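Local coordinates for protein N-acetylglucosaminidase (Paenibacillus barengoltzii, PDB 6INX) that probably hydrolyses the glycosidic bonds of N-acetylglucosamine residues, as a glycoside hydrolase of family 18, at residues 193-198 / 239-244; 247-252 / 288-293. One frame throughout, in Å; residues are numbered along the deposited sequence.

Interaction 1 (193-198 / 239-244); sequences TLTGHH and RMWKDV
Thr195 faces Trp241 with their CA atoms 6.5 Å apart, and the CA atoms of His198 and Arg239 lie 6.4 Å apart, so the irregular segment 193-198 runs antiparallel to the end of strand 237-241. No hydrogen bond joins the two; the contact rests on ring faces, one under backbone and one under an arginine methylene, and on methyl packing. Trp241 CG stands anti to its carbonyl carbon (chi1 -72°), which lays the indole beneath the loop. Thr195 CA sits over the middle of the six-membered ring, 3.9 Å from its centroid in a CH-pi contact, while Thr195 CG2 rests on Trp241 CB at 3.6 Å. The indole NE1 is spent on Gln192 O. Gly196 O, 3.5 Å from Trp241 CZ3, and Gly196 N are buried here without a partner in the model. At the other end Arg239, bent at chi2 (-78°), lays CG over a face of the His198 imidazole, 3.8 Å from its centroid. Bonds of ND1 to Asp186 N and of NE2 to Tyr237 O fix that ring's rotation; Arg239 NE forms a salt bridge with Asp186 and NH1 bonds Gly259 O. The contact seals the loop after barrel strand 179-183 onto the antiparallel sheet beside the barrel, consistent with the insertion domain of many family 18 enzymes.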
ATOM      1  N   THR A 193      -3.762  -8.598   4.231  1.00  9.28           N
ATOM      2  CA  THR A 193      -4.889  -9.380   4.710  1.00 10.18           C
ATOM      3  C   THR A 193      -6.224  -8.807   4.259  1.00 10.47           C
ATOM      4  O   THR A 193      -7.267  -9.402   4.548  1.00 12.91           O
ATOM      5  CB  THR A 193      -4.875  -9.465   6.238  1.00 12.50           C
ATOM      6  OG1 THR A 193      -4.866  -8.140   6.773  1.00 12.47           O
ATOM      7  CG2 THR A 193      -3.649 -10.211   6.740  1.00 13.80           C
ATOM      8  N   LEU A 194      -6.220  -7.686   3.541  1.00  9.18           N
ATOM      9  CA  LEU A 194      -7.446  -7.138   2.971  1.00 10.00           C
ATOM     10  C   LEU A 194      -7.669  -7.748   1.593  1.00 10.58           C
ATOM     11  O   LEU A 194      -6.749  -7.778   0.771  1.00 10.98           O
ATOM     12  CB  LEU A 194      -7.314  -5.623   2.819  1.00 10.39           C
ATOM     13  CG  LEU A 194      -8.647  -4.960   2.483  1.00 10.90           C
ATOM     14  CD1 LEU A 194      -9.567  -4.980   3.692  1.00 13.56           C
ATOM     15  CD2 LEU A 194      -8.414  -3.525   2.020  1.00 14.15           C
ATOM     16  N   THR A 195      -8.886  -8.227   1.337  1.00 10.74           N
ATOM     17  CA  THR A 195      -9.165  -8.777   0.024  1.00 10.43           C
ATOM     18  C   THR A 195      -9.239  -7.669  -1.022  1.00 10.81           C
ATOM     19  O   THR A 195      -9.498  -6.492  -0.726  1.00 10.91           O
ATOM     20  CB  THR A 195     -10.479  -9.561   0.008  1.00 10.01           C
ATOM     21  OG1 THR A 195     -11.586  -8.672   0.230  1.00 10.31           O
ATOM     22  CG2 THR A 195     -10.494 -10.640   1.078  1.00 12.38           C
ATOM     23  N   GLY A 196      -8.990  -8.062  -2.262  1.00  9.17           N
ATOM     24  CA  GLY A 196      -9.127  -7.152  -3.380  1.00  8.51           C
ATOM     25  C   GLY A 196      -8.685  -7.848  -4.651  1.00  9.86           C
ATOM     26  O   GLY A 196      -8.374  -9.035  -4.647  1.00 12.20           O
ATOM     27  N   HIS A 197      -8.657  -7.079  -5.729  1.00  9.74           N
ATOM     28  CA  HIS A 197      -8.337  -7.639  -7.036  1.00  9.42           C
ATOM     29  C   HIS A 197      -6.828  -7.682  -7.224  1.00 10.84           C
ATOM     30  O   HIS A 197      -6.153  -6.666  -7.054  1.00 10.72           O
ATOM     31  CB  HIS A 197      -8.935  -6.735  -8.106  1.00  8.80           C
ATOM     32  CG  HIS A 197     -10.418  -6.569  -7.996  1.00 10.79           C
ATOM     33  ND1 HIS A 197     -11.287  -7.638  -8.027  1.00 13.04           N
ATOM     34  CD2 HIS A 197     -11.184  -5.463  -7.842  1.00 12.65           C
ATOM     35  CE1 HIS A 197     -12.528  -7.197  -7.905  1.00 10.18           C
ATOM     36  NE2 HIS A 197     -12.493  -5.879  -7.794  1.00 12.45           N
ATOM     37  N   HIS A 198      -6.300  -8.835  -7.641  1.00  9.45           N
ATOM     38  CA  HIS A 198      -4.850  -8.948  -7.775  1.00  9.74           C
ATOM     39  C   HIS A 198      -4.333  -8.487  -9.127  1.00 10.85           C
ATOM     40  O   HIS A 198      -3.135  -8.212  -9.258  1.00  9.97           O
ATOM     41  CB  HIS A 198      -4.362 -10.353  -7.361  1.00 10.19           C
ATOM     42  CG  HIS A 198      -4.265 -11.352  -8.478  1.00  8.75           C
ATOM     43  ND1 HIS A 198      -3.085 -11.617  -9.137  1.00  9.70           N
ATOM     44  CD2 HIS A 198      -5.172 -12.234  -8.965  1.00 10.02           C
ATOM     45  CE1 HIS A 198      -3.280 -12.579 -10.021  1.00  8.59           C
ATOM     46  NE2 HIS A 198      -4.539 -12.969  -9.939  1.00 11.58           N
ATOM     47  N   ARG A 239      -5.537 -15.182  -6.872  1.00 10.60           N
ATOM     48  CA  ARG A 239      -5.122 -14.967  -5.493  1.00 10.28           C
ATOM     49  C   ARG A 239      -6.349 -15.161  -4.614  1.00  9.31           C
ATOM     50  O   ARG A 239      -7.472 -14.878  -5.035  1.00 10.59           O
ATOM     51  CB  ARG A 239      -4.570 -13.543  -5.304  1.00 11.86           C
ATOM     52  CG  ARG A 239      -3.125 -13.354  -5.795  1.00 12.25           C
ATOM     53  CD  ARG A 239      -2.132 -13.914  -4.795  1.00 15.84           C
ATOM     54  NE  ARG A 239      -0.781 -13.956  -5.343  1.00 14.67           N
ATOM     55  CZ  ARG A 239       0.295 -14.281  -4.639  1.00 14.09           C
ATOM     56  NH1 ARG A 239       0.196 -14.576  -3.347  1.00 14.38           N
ATOM     57  NH2 ARG A 239       1.479 -14.308  -5.233  1.00 14.47           N
ATOM     58  N   MET A 240      -6.142 -15.679  -3.403  1.00 10.01           N
ATOM     59  CA  MET A 240      -7.260 -16.160  -2.603  1.00 12.25           C
ATOM     60  C   MET A 240      -7.056 -15.833  -1.134  1.00  9.43           C
ATOM     61  O   MET A 240      -5.959 -15.999  -0.600  1.00 11.74           O
ATOM     62  CB  MET A 240      -7.391 -17.680  -2.770  1.00 13.82           C
ATOM     63  CG  MET A 240      -8.480 -18.318  -1.924  1.00 11.48           C
ATOM     64  SD  MET A 240      -8.664 -20.086  -2.292  1.00 16.05           S
ATOM     65  CE  MET A 240      -7.119 -20.714  -1.658  1.00 18.90           C
ATOM     66  N   TRP A 241      -8.119 -15.352  -0.488  1.00  9.96           N
ATOM     67  CA  TRP A 241      -8.117 -15.100   0.944  1.00 11.92           C
ATOM     68  C   TRP A 241      -9.156 -15.992   1.615  1.00  9.96           C
ATOM     69  O   TRP A 241     -10.242 -16.225   1.067  1.00 11.05           O
ATOM     70  CB  TRP A 241      -8.470 -13.638   1.248  1.00 12.29           C
ATOM     71  CG  TRP A 241      -7.412 -12.618   0.922  1.00 10.65           C
ATOM     72  CD1 TRP A 241      -6.578 -12.000   1.808  1.00 11.07           C
ATOM     73  CD2 TRP A 241      -7.108 -12.074  -0.368  1.00 10.34           C
ATOM     74  NE1 TRP A 241      -5.767 -11.097   1.150  1.00 10.30           N
ATOM     75  CE2 TRP A 241      -6.077 -11.120  -0.186  1.00 10.18           C
ATOM     76  CE3 TRP A 241      -7.603 -12.301  -1.659  1.00 11.21           C
ATOM     77  CZ2 TRP A 241      -5.525 -10.406  -1.250  1.00 11.54           C
ATOM     78  CZ3 TRP A 241      -7.069 -11.578  -2.711  1.00 11.47           C
ATOM     79  CH2 TRP A 241      -6.034 -10.644  -2.502  1.00 12.81           C
ATOM     80  N   LYS A 242      -8.839 -16.449   2.824  1.00 11.64           N
ATOM     81  CA  LYS A 242      -9.676 -17.396   3.541  1.00 13.25           C
ATOM     82  C   LYS A 242     -10.332 -16.759   4.761  1.00 12.40           C
ATOM     83  O   LYS A 242      -9.802 -15.815   5.355  1.00 12.55           O
ATOM     84  CB  LYS A 242      -8.849 -18.596   3.994  1.00 12.56           C
ATOM     85  CG  LYS A 242      -8.174 -19.337   2.837  1.00 13.71           C
ATOM     86  CD  LYS A 242      -7.292 -20.462   3.355  1.00 14.56           C
ATOM     87  CE  LYS A 242      -6.649 -21.214   2.196  1.00 16.46           C
ATOM     88  NZ  LYS A 242      -5.742 -22.308   2.656  1.00 18.55           N
ATOM     89  N   ASP A 243     -11.500 -17.298   5.122  1.00 13.35           N
ATOM     90  CA  ASP A 243     -12.180 -16.945   6.367  1.00 13.91           C
ATOM     91  C   ASP A 243     -12.494 -15.452   6.440  1.00 13.94           C
ATOM     92  O   ASP A 243     -12.210 -14.775   7.431  1.00 15.96           O
ATOM     93  CB  ASP A 243     -11.388 -17.441   7.574  1.00 13.99           C
ATOM     94  CG  ASP A 243     -11.177 -18.941   7.532  1.00 16.33           C
ATOM     95  OD1 ASP A 243     -12.178 -19.668   7.343  1.00 15.96           O
ATOM     96  OD2 ASP A 243     -10.020 -19.378   7.654  1.00 18.39           O
ATOM     97  N   VAL A 244     -13.102 -14.946   5.374  1.00 13.81           N
ATOM     98  CA  VAL A 244     -13.422 -13.523   5.316  1.00 15.70           C
ATOM     99  C   VAL A 244     -14.897 -13.311   5.634  1.00 15.38           C
ATOM    100  O   VAL A 244     -15.738 -14.158   5.296  1.00 14.47           O
ATOM    101  CB  VAL A 244     -13.008 -12.880   3.983  1.00 22.77           C
ATOM    102  CG1 VAL A 244     -11.626 -13.351   3.558  1.00 19.89           C
ATOM    103  CG2 VAL A 244     -13.989 -13.182   2.926  1.00 21.63           C
TER

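Interaction 2 (247-252 / 288-293); sequences VNRGLY and APYLFD
Tyr290, Arg249 and Phe292 bury the most surface where the turn 247-252 rests on strand 288-292. Phe292 CG is anti to the backbone N (chi1 -166°), a torsion that slides the phenyl ring flat under the turn. Gly250 CA lies 3.5 Å from its centroid and 9° off the normal, a nearly vertical CH-pi contact. The fit is tight: Arg249 C approaches Phe292 CD2 to 3.2 Å, and a CB on Gly250 would run into the ring. Replacing Phe292 by an alanine would probably open a gap against Gly250 CA and take away the surface that Val244, Asn246 and Phe297 touch. Tyr290 works differently, meeting Arg249 O at its ring edge, in plane, with CE2 3.6 Å away. Its hydroxyl lies 3.8 Å from Arg249 CD and 4.2 Å from Leu251 CD2. Guanidinium and phenol planes stand 81° apart and do not stack; a water bridges them instead, 2.7 Å from Tyr290 OH and 2.8 Å from Arg249 NH1, at the guanidinium edge. The same water donates to Asn248 O, so it ties both side chains to the backbone of the turn. Asn248, Arg249 and Gly250 all have positive phi, and the bonds Gly250 N to Val247 O and Leu251 N to Asn248 O make two overlapping type I' beta turns. Asn248 ND2 bonds Leu251 O, bracing the exit. These turns, within the connection between strands 237-241 and 260-264, cover the aromatic residues on one face of the antiparallel sheet, consistent with the insertion domain seen in many family 18 chitinases.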
ATOM      1  N   VAL A 247     -19.611 -10.032   3.952  1.00 16.38           N
ATOM      2  CA  VAL A 247     -20.024  -8.641   3.818  1.00 14.93           C
ATOM      3  C   VAL A 247     -19.495  -8.139   2.482  1.00 11.82           C
ATOM      4  O   VAL A 247     -18.356  -8.439   2.109  1.00 12.69           O
ATOM      5  CB  VAL A 247     -19.442  -7.796   4.972  1.00 15.05           C
ATOM      6  CG1 VAL A 247     -19.796  -6.322   4.786  1.00 16.11           C
ATOM      7  CG2 VAL A 247     -19.917  -8.313   6.326  1.00 17.91           C
ATOM      8  N   ASN A 248     -20.314  -7.389   1.743  1.00 14.33           N
ATOM      9  CA  ASN A 248     -19.875  -6.782   0.482  1.00 12.85           C
ATOM     10  C   ASN A 248     -19.362  -7.822  -0.513  1.00 13.43           C
ATOM     11  O   ASN A 248     -18.446  -7.547  -1.294  1.00 13.82           O
ATOM     12  CB  ASN A 248     -18.815  -5.692   0.713  1.00 13.67           C
ATOM     13  CG  ASN A 248     -18.639  -4.767  -0.480  1.00 17.17           C
ATOM     14  OD1 ASN A 248     -19.607  -4.382  -1.137  1.00 16.30           O
ATOM     15  ND2 ASN A 248     -17.386  -4.408  -0.768  1.00 15.83           N
ATOM     16  N   ARG A 249     -19.946  -9.028  -0.486  1.00 12.60           N
ATOM     17  CA  ARG A 249     -19.552 -10.120  -1.384  1.00 12.48           C
ATOM     18  C   ARG A 249     -18.082 -10.489  -1.217  1.00 11.30           C
ATOM     19  O   ARG A 249     -17.439 -10.948  -2.163  1.00 12.38           O
ATOM     20  CB  ARG A 249     -19.884  -9.832  -2.853  1.00 13.91           C
ATOM     21  CG  ARG A 249     -21.356  -9.534  -3.117  1.00 18.19           C
ATOM     22  CD  ARG A 249     -21.539  -8.944  -4.499  1.00 22.98           C
ATOM     23  NE  ARG A 249     -22.769  -8.165  -4.573  1.00 29.61           N
ATOM     24  CZ  ARG A 249     -22.856  -6.882  -4.241  1.00 34.92           C
ATOM     25  NH1 ARG A 249     -21.779  -6.229  -3.824  1.00 31.36           N
ATOM     26  NH2 ARG A 249     -24.018  -6.249  -4.331  1.00 37.74           N
ATOM     27  N   GLY A 250     -17.555 -10.304  -0.009  1.00 12.65           N
ATOM     28  CA  GLY A 250     -16.178 -10.650   0.298  1.00 11.41           C
ATOM     29  C   GLY A 250     -15.142  -9.613  -0.096  1.00  9.88           C
ATOM     30  O   GLY A 250     -13.960  -9.809   0.214  1.00 11.69           O
ATOM     31  N   LEU A 251     -15.534  -8.536  -0.776  1.00 12.45           N
ATOM     32  CA  LEU A 251     -14.603  -7.575  -1.353  1.00 12.15           C
ATOM     33  C   LEU A 251     -14.250  -6.504  -0.325  1.00 10.71           C
ATOM     34  O   LEU A 251     -15.136  -5.920   0.308  1.00 11.78           O
ATOM     35  CB  LEU A 251     -15.230  -6.943  -2.596  1.00 12.29           C
ATOM     36  CG  LEU A 251     -14.371  -5.977  -3.406  1.00 10.56           C
ATOM     37  CD1 LEU A 251     -13.183  -6.692  -4.020  1.00 12.68           C
ATOM     38  CD2 LEU A 251     -15.195  -5.328  -4.505  1.00 13.23           C
ATOM     39  N   TYR A 252     -12.950  -6.283  -0.134  1.00  9.88           N
ATOM     40  CA  TYR A 252     -12.438  -5.283   0.814  1.00 12.09           C
ATOM     41  C   TYR A 252     -12.770  -5.658   2.255  1.00 11.12           C
ATOM     42  O   TYR A 252     -13.130  -4.813   3.077  1.00 11.68           O
ATOM     43  CB  TYR A 252     -12.836  -3.839   0.456  1.00 12.49           C
ATOM     44  CG  TYR A 252     -12.588  -3.534  -0.998  1.00 10.59           C
ATOM     45  CD1 TYR A 252     -11.454  -4.019  -1.636  1.00 11.31           C
ATOM     46  CD2 TYR A 252     -13.498  -2.812  -1.747  1.00 11.85           C
ATOM     47  CE1 TYR A 252     -11.221  -3.771  -2.964  1.00 13.19           C
ATOM     48  CE2 TYR A 252     -13.269  -2.561  -3.089  1.00  9.69           C
ATOM     49  CZ  TYR A 252     -12.128  -3.056  -3.687  1.00 11.36           C
ATOM     50  OH  TYR A 252     -11.880  -2.835  -5.026  1.00 14.61           O
ATOM     51  N   ALA A 288     -13.019  -6.305 -13.342  1.00 11.65           N
ATOM     52  CA  ALA A 288     -12.414  -7.535 -12.846  1.00 11.92           C
ATOM     53  C   ALA A 288     -13.454  -8.494 -12.284  1.00 11.91           C
ATOM     54  O   ALA A 288     -14.393  -8.061 -11.596  1.00 11.87           O
ATOM     55  CB  ALA A 288     -11.375  -7.229 -11.753  1.00 12.00           C
ATOM     56  N   PRO A 289     -13.308  -9.793 -12.542  1.00 11.77           N
ATOM     57  CA  PRO A 289     -14.190 -10.783 -11.927  1.00 13.01           C
ATOM     58  C   PRO A 289     -13.645 -11.275 -10.597  1.00 11.27           C
ATOM     59  O   PRO A 289     -12.440 -11.262 -10.336  1.00 11.89           O
ATOM     60  CB  PRO A 289     -14.153 -11.920 -12.955  1.00 11.07           C
ATOM     61  CG  PRO A 289     -12.693 -11.933 -13.384  1.00 11.32           C
ATOM     62  CD  PRO A 289     -12.323 -10.429 -13.441  1.00 10.69           C
ATOM     63  N   TYR A 290     -14.558 -11.730  -9.746  1.00 12.08           N
ATOM     64  CA  TYR A 290     -14.173 -12.321  -8.473  1.00 11.87           C
ATOM     65  C   TYR A 290     -15.212 -13.354  -8.061  1.00 12.15           C
ATOM     66  O   TYR A 290     -16.364 -13.301  -8.497  1.00 12.88           O
ATOM     67  CB  TYR A 290     -13.939 -11.267  -7.378  1.00 12.17           C
ATOM     68  CG  TYR A 290     -15.116 -10.372  -7.028  1.00 11.44           C
ATOM     69  CD1 TYR A 290     -15.470  -9.311  -7.850  1.00 10.26           C
ATOM     70  CD2 TYR A 290     -15.815 -10.546  -5.844  1.00 13.02           C
ATOM     71  CE1 TYR A 290     -16.527  -8.464  -7.518  1.00 13.56           C
ATOM     72  CE2 TYR A 290     -16.873  -9.706  -5.494  1.00 12.07           C
ATOM     73  CZ  TYR A 290     -17.218  -8.668  -6.342  1.00 14.26           C
ATOM     74  OH  TYR A 290     -18.269  -7.841  -5.988  1.00 15.79           O
ATOM     75  N   LEU A 291     -14.791 -14.296  -7.215  1.00 10.87           N
ATOM     76  CA  LEU A 291     -15.655 -15.360  -6.716  1.00 12.02           C
ATOM     77  C   LEU A 291     -15.764 -15.256  -5.205  1.00 11.73           C
ATOM     78  O   LEU A 291     -14.790 -14.928  -4.523  1.00 10.65           O
ATOM     79  CB  LEU A 291     -15.082 -16.737  -7.040  1.00 12.54           C
ATOM     80  CG  LEU A 291     -14.692 -17.003  -8.486  1.00 13.53           C
ATOM     81  CD1 LEU A 291     -14.239 -18.456  -8.634  1.00 13.93           C
ATOM     82  CD2 LEU A 291     -15.857 -16.713  -9.412  1.00 15.47           C
ATOM     83  N   PHE A 292     -16.949 -15.552  -4.682  1.00 12.06           N
ATOM     84  CA  PHE A 292     -17.146 -15.584  -3.242  1.00 12.31           C
ATOM     85  C   PHE A 292     -18.228 -16.599  -2.930  1.00 13.13           C
ATOM     86  O   PHE A 292     -19.252 -16.645  -3.616  1.00 13.85           O
ATOM     87  CB  PHE A 292     -17.574 -14.207  -2.718  1.00 11.92           C
ATOM     88  CG  PHE A 292     -17.487 -14.072  -1.226  1.00 11.44           C
ATOM     89  CD1 PHE A 292     -16.320 -14.388  -0.559  1.00 11.45           C
ATOM     90  CD2 PHE A 292     -18.567 -13.603  -0.490  1.00 11.85           C
ATOM     91  CE1 PHE A 292     -16.225 -14.260   0.817  1.00 12.44           C
ATOM     92  CE2 PHE A 292     -18.471 -13.453   0.894  1.00 13.38           C
ATOM     93  CZ  PHE A 292     -17.298 -13.779   1.539  1.00 12.60           C
ATOM     94  N   ASP A 293     -18.007 -17.397  -1.883  1.00 12.35           N
ATOM     95  CA  ASP A 293     -18.983 -18.384  -1.431  1.00 13.09           C
ATOM     96  C   ASP A 293     -19.524 -18.068  -0.047  1.00 15.97           C
ATOM     97  O   ASP A 293     -20.187 -18.919   0.559  1.00 16.98           O
ATOM     98  CB  ASP A 293     -18.372 -19.787  -1.431  1.00 15.38           C
ATOM     99  CG  ASP A 293     -17.385 -20.001  -0.286  1.00 15.35           C
ATOM    100  OD1 ASP A 293     -16.841 -19.011   0.252  1.00 14.97           O
ATOM    101  OD2 ASP A 293     -17.135 -21.165   0.086  1.00 16.27           O
TER
HETATM  102  O   HOH W   1     -18.979  -6.382  -3.841  1.00 18.33           O

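Overall arrangement
Interactions 1 and 2 lie side by side, their centres 9 Å apart, and both bring a loop onto the same antiparallel sheet, on strands 237-241 and 288-292, with 297-299 between them. Phe297 of that middle strand touches Thr195, Leu251 and Phe292, binding the two sites together. A direct link is the probable hydrogen bond from Thr195 OG1 to Gly250 O, 2.6 Å; Val244 also packs on Phe292. All touching residues of interaction 1 are buried, and the polar ends of Thr195, His198, Arg239 and Trp241 are met by protein groups, while Gly196 keeps two buried backbone atoms without a partner; interaction 2 reaches the surface at Arg249 and uses water. Leu194 and Tyr252 each pack on Glu117 of the second subunit.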